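Local coordinates for histone-lysine N-methyltransferase SETMAR (PDB 3K9J), which joins a histone H3 lysine methylase to a DNA-binding mariner transposase domain, the part described here, and acts in double-strand break repair and restart of stalled replication forks, at residues E112-E117 and P147-P152; E120-L125 and L160-L165. The protein carries 3 engineered substitutions. One frame throughout, in Å; residues are numbered along the deposited sequence.

Interaction 1 (E112-E117 and P147-P152); sequences EKYAQE and PHVAQP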
loop_
_atom_site.group_PDB
_atom_site.type_symbol
_atom_site.label_atom_id
_atom_site.label_comp_id
_atom_site.label_asym_id
_atom_site.label_seq_id
_atom_site.Cartn_x
_atom_site.Cartn_y
_atom_site.Cartn_z
ATOM N N GLU B 112 8.503 7.574 19.921
ATOM C CA GLU B 112 9.594 6.939 20.651
ATOM C C GLU B 112 9.112 5.829 21.596
ATOM O O GLU B 112 9.764 4.801 21.741
ATOM C CB GLU B 112 10.381 7.992 21.439
ATOM C CG GLU B 112 11.055 9.044 20.570
ATOM C CD GLU B 112 10.078 10.029 19.930
ATOM O OE1 GLU B 112 8.894 10.076 20.335
ATOM O OE2 GLU B 112 10.507 10.768 19.012
ATOM N N LYS B 113 7.966 6.037 22.236
ATOM C CA LYS B 113 7.427 5.037 23.152
ATOM C C LYS B 113 6.726 3.883 22.432
ATOM O O LYS B 113 6.814 2.730 22.859
ATOM C CB LYS B 113 6.509 5.687 24.196
ATOM C CG LYS B 113 7.270 6.559 25.191
ATOM C CD LYS B 113 6.390 7.034 26.338
ATOM C CE LYS B 113 5.681 8.334 26.011
ATOM N NZ LYS B 113 5.038 8.896 27.230
ATOM N N TYR B 114 6.041 4.196 21.340
ATOM C CA TYR B 114 5.449 3.178 20.484
ATOM C C TYR B 114 6.541 2.231 19.960
ATOM O O TYR B 114 6.356 1.008 19.924
ATOM C CB TYR B 114 4.692 3.851 19.338
ATOM C CG TYR B 114 3.733 2.965 18.571
ATOM C CD1 TYR B 114 2.595 2.426 19.177
ATOM C CD2 TYR B 114 3.945 2.696 17.225
ATOM C CE1 TYR B 114 1.711 1.627 18.453
ATOM C CE2 TYR B 114 3.076 1.913 16.504
ATOM C CZ TYR B 114 1.962 1.378 17.119
ATOM O OH TYR B 114 1.114 0.598 16.366
ATOM N N ALA B 115 7.687 2.789 19.581
ATOM C CA ALA B 115 8.804 1.962 19.127
ATOM C C ALA B 115 9.227 0.987 20.218
ATOM O O ALA B 115 9.548 -0.165 19.943
ATOM C CB ALA B 115 9.974 2.822 18.686
ATOM N N GLN B 116 9.221 1.451 21.463
ATOM C CA GLN B 116 9.575 0.595 22.595
ATOM C C GLN B 116 8.549 -0.514 22.807
ATOM O O GLN B 116 8.898 -1.634 23.171
ATOM C CB GLN B 116 9.706 1.427 23.872
ATOM C CG GLN B 116 10.743 2.522 23.762
ATOM C CD GLN B 116 10.967 3.258 25.072
ATOM O OE1 GLN B 116 11.851 4.113 25.169
ATOM N NE2 GLN B 116 10.167 2.931 26.087
ATOM N N GLU B 117 7.280 -0.187 22.580
ATOM C CA GLU B 117 6.194 -1.155 22.657
ATOM C C GLU B 117 6.337 -2.263 21.604
ATOM O O GLU B 117 6.164 -3.455 21.890
ATOM C CB GLU B 117 4.857 -0.436 22.484
ATOM C CG GLU B 117 4.313 0.119 23.777
ATOM C CD GLU B 117 3.620 -0.952 24.590
ATOM O OE1 GLU B 117 2.513 -1.385 24.174
ATOM O OE2 GLU B 117 4.187 -1.369 25.627
ATOM N N PRO B 147 -0.411 9.965 14.772
ATOM C CA PRO B 147 0.754 10.831 14.990
ATOM C C PRO B 147 2.007 10.105 15.491
ATOM O O PRO B 147 3.122 10.479 15.109
ATOM C CB PRO B 147 0.253 11.816 16.060
ATOM C CG PRO B 147 -1.036 11.198 16.589
ATOM C CD PRO B 147 -1.615 10.538 15.388
ATOM N N HIS B 148 1.846 9.097 16.339
ATOM C CA HIS B 148 3.017 8.407 16.867
ATOM C C HIS B 148 3.597 7.379 15.892
ATOM O O HIS B 148 4.464 6.585 16.261
ATOM C CB HIS B 148 2.719 7.770 18.224
ATOM C CG HIS B 148 1.441 6.997 18.263
ATOM N ND1 HIS B 148 1.391 5.633 18.083
ATOM C CD2 HIS B 148 0.163 7.402 18.461
ATOM C CE1 HIS B 148 0.134 5.228 18.164
ATOM N NE2 HIS B 148 -0.629 6.280 18.396
ATOM N N VAL B 149 3.116 7.384 14.654
ATOM C CA VAL B 149 3.738 6.584 13.602
ATOM C C VAL B 149 4.643 7.486 12.764
ATOM O O VAL B 149 4.393 7.751 11.583
ATOM C CB VAL B 149 2.691 5.849 12.738
ATOM C CG1 VAL B 149 3.373 4.996 11.678
ATOM C CG2 VAL B 149 1.808 4.983 13.642
ATOM N N ALA B 150 5.692 7.971 13.414
ATOM C CA ALA B 150 6.676 8.844 12.793
ATOM C C ALA B 150 7.984 8.081 12.630
ATOM O O ALA B 150 8.025 6.856 12.779
ATOM C CB ALA B 150 6.891 10.087 13.659
ATOM N N GLN B 151 9.071 8.800 12.374
ATOM C CA GLN B 151 10.307 8.131 12.005
ATOM C C GLN B 151 10.827 7.067 12.980
ATOM O O GLN B 151 11.309 6.031 12.523
ATOM C CB GLN B 151 11.397 9.137 11.599
ATOM C CG GLN B 151 12.710 8.509 11.140
ATOM C CD GLN B 151 12.695 7.960 9.715
ATOM O OE1 GLN B 151 11.828 8.294 8.891
ATOM N NE2 GLN B 151 13.679 7.114 9.413
ATOM N N PRO B 152 10.719 7.288 14.311
ATOM C CA PRO B 152 11.300 6.268 15.194
ATOM C C PRO B 152 10.557 4.939 15.115
ATOM O O PRO B 152 11.164 3.872 15.197
ATOM C CB PRO B 152 11.150 6.878 16.606
ATOM C CG PRO B 152 10.984 8.351 16.368
ATOM C CD PRO B 152 10.215 8.448 15.069
#
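Close to the magnesium-binding aspartates Asp51 and Asp143 of the RNase H-like transposase domain, the first turns of helix 111-128 pack against the loop that leads into helix 151-159, and the pairing of Tyr114 with His148 lies at the centre of this contact. It is an edge-to-face (T-shaped) aromatic pair, with ring centroids 4.8 Å apart and planes at 66°. The imidazole presents its ND1 edge to one face of the phenol ring, displaced toward the rim, with His148 ND1 3.6 Å from Tyr114 CG; CE1 of the same edge lies 3.9 Å from Tyr114 CE1. The histidine takes the hindered rotamer in which CG stands between its own backbone N and carbonyl carbon (chi1 47°), and this carries the ring over to the tyrosine. A buried tyrosine suits the position because its flat face accepts the imidazole while its hydroxyl is hydrogen-bonded to Arg146 NH2. Val149 adds a looser touch, its CG2 4.4 Å from Tyr114 CE2. Ala115 is buried, and its small methyl lets the first turn of helix 151-159 come close, CB 3.8 Å from Pro152 O. Nearer the surface, Glu112 bends back at chi2 (72°) to lay OE2 3.6 Å from Pro152 CG, a van der Waals touch. Pro152 suits the first turn of a helix, where its missing N-H costs no helical bond; Ala150 is the N-cap. His148 NE2 also makes a weak hydrogen bond to Glu52. Side chain to side chain, His148 is about 7 Å from Asp51, and Val149 about 7 Å from Asp143, which follows strand 139-141 of the RNase H-like fold.

Interaction 2 (E120-L125 and L160-L165); sequences EMNQKL and LGYEVL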
loop_
_atom_site.group_PDB
_atom_site.type_symbol
_atom_site.label_atom_id
_atom_site.label_comp_id
_atom_site.label_asym_id
_atom_site.label_seq_id
_atom_site.Cartn_x
_atom_site.Cartn_y
_atom_site.Cartn_z
ATOM N N GLU B 120 8.811 -4.813 22.723
ATOM C CA GLU B 120 8.236 -5.717 23.722
ATOM C C GLU B 120 7.284 -6.730 23.073
ATOM O O GLU B 120 7.336 -7.927 23.367
ATOM C CB GLU B 120 7.506 -4.913 24.801
ATOM C CG GLU B 120 6.878 -5.764 25.891
ATOM C CD GLU B 120 7.902 -6.275 26.901
ATOM O OE1 GLU B 120 9.089 -5.877 26.803
ATOM O OE2 GLU B 120 7.510 -7.074 27.790
ATOM N N MET B 121 6.419 -6.243 22.182
ATOM C CA MET B 121 5.444 -7.101 21.500
ATOM C C MET B 121 6.181 -8.148 20.670
ATOM O O MET B 121 5.841 -9.339 20.657
ATOM C CB MET B 121 4.545 -6.246 20.600
ATOM C CG MET B 121 3.629 -7.029 19.665
ATOM S SD MET B 121 4.415 -7.594 18.138
ATOM C CE MET B 121 4.747 -6.053 17.284
ATOM N N ASN B 122 7.213 -7.684 19.985
ATOM C CA ASN B 122 8.025 -8.561 19.156
ATOM C C ASN B 122 8.702 -9.675 19.952
ATOM O O ASN B 122 8.786 -10.807 19.487
ATOM C CB ASN B 122 9.078 -7.750 18.397
ATOM C CG ASN B 122 9.891 -8.608 17.463
ATOM O OD1 ASN B 122 9.346 -9.244 16.559
ATOM N ND2 ASN B 122 11.200 -8.651 17.685
ATOM N N GLN B 123 9.189 -9.361 21.152
ATOM C CA GLN B 123 9.796 -10.389 22.000
ATOM C C GLN B 123 8.752 -11.435 22.348
ATOM O O GLN B 123 9.013 -12.641 22.337
ATOM C CB GLN B 123 10.359 -9.782 23.298
ATOM C CG GLN B 123 11.640 -8.985 23.129
ATOM C CD GLN B 123 12.130 -8.401 24.452
ATOM O OE1 GLN B 123 11.333 -8.102 25.349
ATOM N NE2 GLN B 123 13.445 -8.238 24.578
ATOM N N LYS B 124 7.557 -10.964 22.667
ATOM C CA LYS B 124 6.475 -11.866 23.021
ATOM C C LYS B 124 6.080 -12.680 21.808
ATOM O O LYS B 124 5.875 -13.886 21.905
ATOM C CB LYS B 124 5.278 -11.086 23.565
ATOM C CG LYS B 124 5.569 -10.458 24.909
ATOM C CD LYS B 124 4.336 -9.908 25.583
ATOM C CE LYS B 124 4.714 -9.249 26.918
ATOM N NZ LYS B 124 3.514 -8.616 27.532
ATOM N N LEU B 125 6.000 -12.014 20.662
ATOM C CA LEU B 125 5.594 -12.686 19.435
ATOM C C LEU B 125 6.614 -13.781 19.115
ATOM O O LEU B 125 6.249 -14.900 18.757
ATOM C CB LEU B 125 5.491 -11.688 18.270
ATOM C CG LEU B 125 4.437 -11.922 17.168
ATOM C CD1 LEU B 125 4.856 -11.323 15.841
ATOM C CD2 LEU B 125 4.101 -13.385 17.001
ATOM N N LEU B 160 13.210 -4.595 12.630
ATOM C CA LEU B 160 12.742 -5.899 13.091
ATOM C C LEU B 160 12.167 -6.730 11.939
ATOM O O LEU B 160 11.725 -7.868 12.136
ATOM C CB LEU B 160 11.679 -5.708 14.177
ATOM C CG LEU B 160 12.207 -5.121 15.504
ATOM C CD1 LEU B 160 11.093 -4.998 16.544
ATOM C CD2 LEU B 160 13.361 -5.962 16.047
ATOM N N GLY B 161 12.154 -6.140 10.749
ATOM C CA GLY B 161 11.734 -6.845 9.543
ATOM C C GLY B 161 10.224 -7.010 9.412
ATOM O O GLY B 161 9.758 -8.012 8.862
ATOM N N TYR B 162 9.457 -6.040 9.910
ATOM C CA TYR B 162 7.995 -6.065 9.734
ATOM C C TYR B 162 7.564 -5.381 8.446
ATOM O O TYR B 162 7.776 -4.186 8.241
ATOM C CB TYR B 162 7.292 -5.378 10.903
ATOM C CG TYR B 162 7.153 -6.221 12.152
ATOM C CD1 TYR B 162 8.262 -6.517 12.951
ATOM C CD2 TYR B 162 5.910 -6.669 12.570
ATOM C CE1 TYR B 162 8.132 -7.277 14.101
ATOM C CE2 TYR B 162 5.763 -7.426 13.727
ATOM C CZ TYR B 162 6.873 -7.725 14.495
ATOM O OH TYR B 162 6.710 -8.481 15.654
ATOM N N GLU B 163 6.958 -6.156 7.562
ATOM C CA GLU B 163 6.262 -5.608 6.437
ATOM C C GLU B 163 5.016 -4.930 7.001
ATOM O O GLU B 163 4.545 -5.323 8.069
ATOM C CB GLU B 163 5.830 -6.793 5.584
ATOM C CG GLU B 163 6.097 -6.687 4.153
ATOM C CD GLU B 163 5.462 -7.855 3.415
ATOM O OE1 GLU B 163 6.029 -8.975 3.469
ATOM O OE2 GLU B 163 4.391 -7.647 2.817
ATOM N N VAL B 164 4.520 -3.888 6.338
ATOM C CA VAL B 164 3.271 -3.228 6.744
ATOM C C VAL B 164 2.281 -3.292 5.578
ATOM O O VAL B 164 2.658 -3.115 4.432
ATOM C CB VAL B 164 3.493 -1.751 7.196
ATOM C CG1 VAL B 164 2.181 -1.076 7.559
ATOM C CG2 VAL B 164 4.430 -1.682 8.410
ATOM N N LEU B 165 1.018 -3.562 5.872
ATOM C CA LEU B 165 0.016 -3.707 4.828
ATOM C C LEU B 165 -0.499 -2.310 4.477
ATOM O O LEU B 165 -0.629 -1.456 5.344
ATOM C CB LEU B 165 -1.123 -4.574 5.380
ATOM C CG LEU B 165 -1.878 -5.650 4.617
ATOM C CD1 LEU B 165 -0.977 -6.546 3.770
ATOM C CD2 LEU B 165 -2.645 -6.480 5.641
#
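Tyr162, just past the Schellman motif that ends helix 151-159, reaches across to helix 111-128 in the RNase H-like fold and puts its hydroxyl among Met121 and Asn122 on one turn and Leu125 on the next. Gly161 supplies the positive phi of that motif, turning the chain toward strand 163-164. The close-packed part lies around the phenol end. Tyr162 OH donates a 2.9 Å hydrogen bond to Asn122 OD1, which lies at the ring edge; the C=O...donor angle is 120°, and the donor is tilted 17° from the carbonyl plane. Met121 makes an oblique Met-aromatic contact: its unbranched, flexible chain folds back at chi2 and chi3 to bring both SD, 3.5 Å from Tyr162 OH, and CE, 3.9 Å from Tyr162 CZ, to the phenol end. Leu125 brings CD1 to 3.4 Å from Tyr162 OH, while Pro138 touches both Leu125 and the tyrosine. Met121 and Leu125 also rest on Ile98 of strand 96-102, so this side faces the sheet. Asparagine suits the border with the looser, partly exposed side, which Asn122 straddles: with CG anti to its backbone N (chi1 -177°), it directs the amide toward the loop and gives the buried phenol a polar partner. On the loose side Leu160 leans on Ile118 and Asp119 and crosses Asn122, its CD2 methyl in van der Waals contact with the amide nitrogen, 3.8 Å from Asn122 ND2.

How the interactions relate
Both interactions use helix 111-128: its start meets the loop entering helix 151-159 in interaction 1, and a later part meets the chain leaving that helix in interaction 2. The two contacts lie 13 Å apart between centres, so helix 111-128 touches the chain at both ends of helix 151-159. Each is mostly buried, although interaction 1 has an exposed margin and interaction 2 a partly exposed one. A tyrosine is central to both, supplied by the helix in the first and by the loop in the second. An aromatic pair lies at the buried heart of interaction 1, near the magnesium-binding aspartates, whereas a side-chain hydrogen bond among apolar groups characterises interaction 2, away from that site.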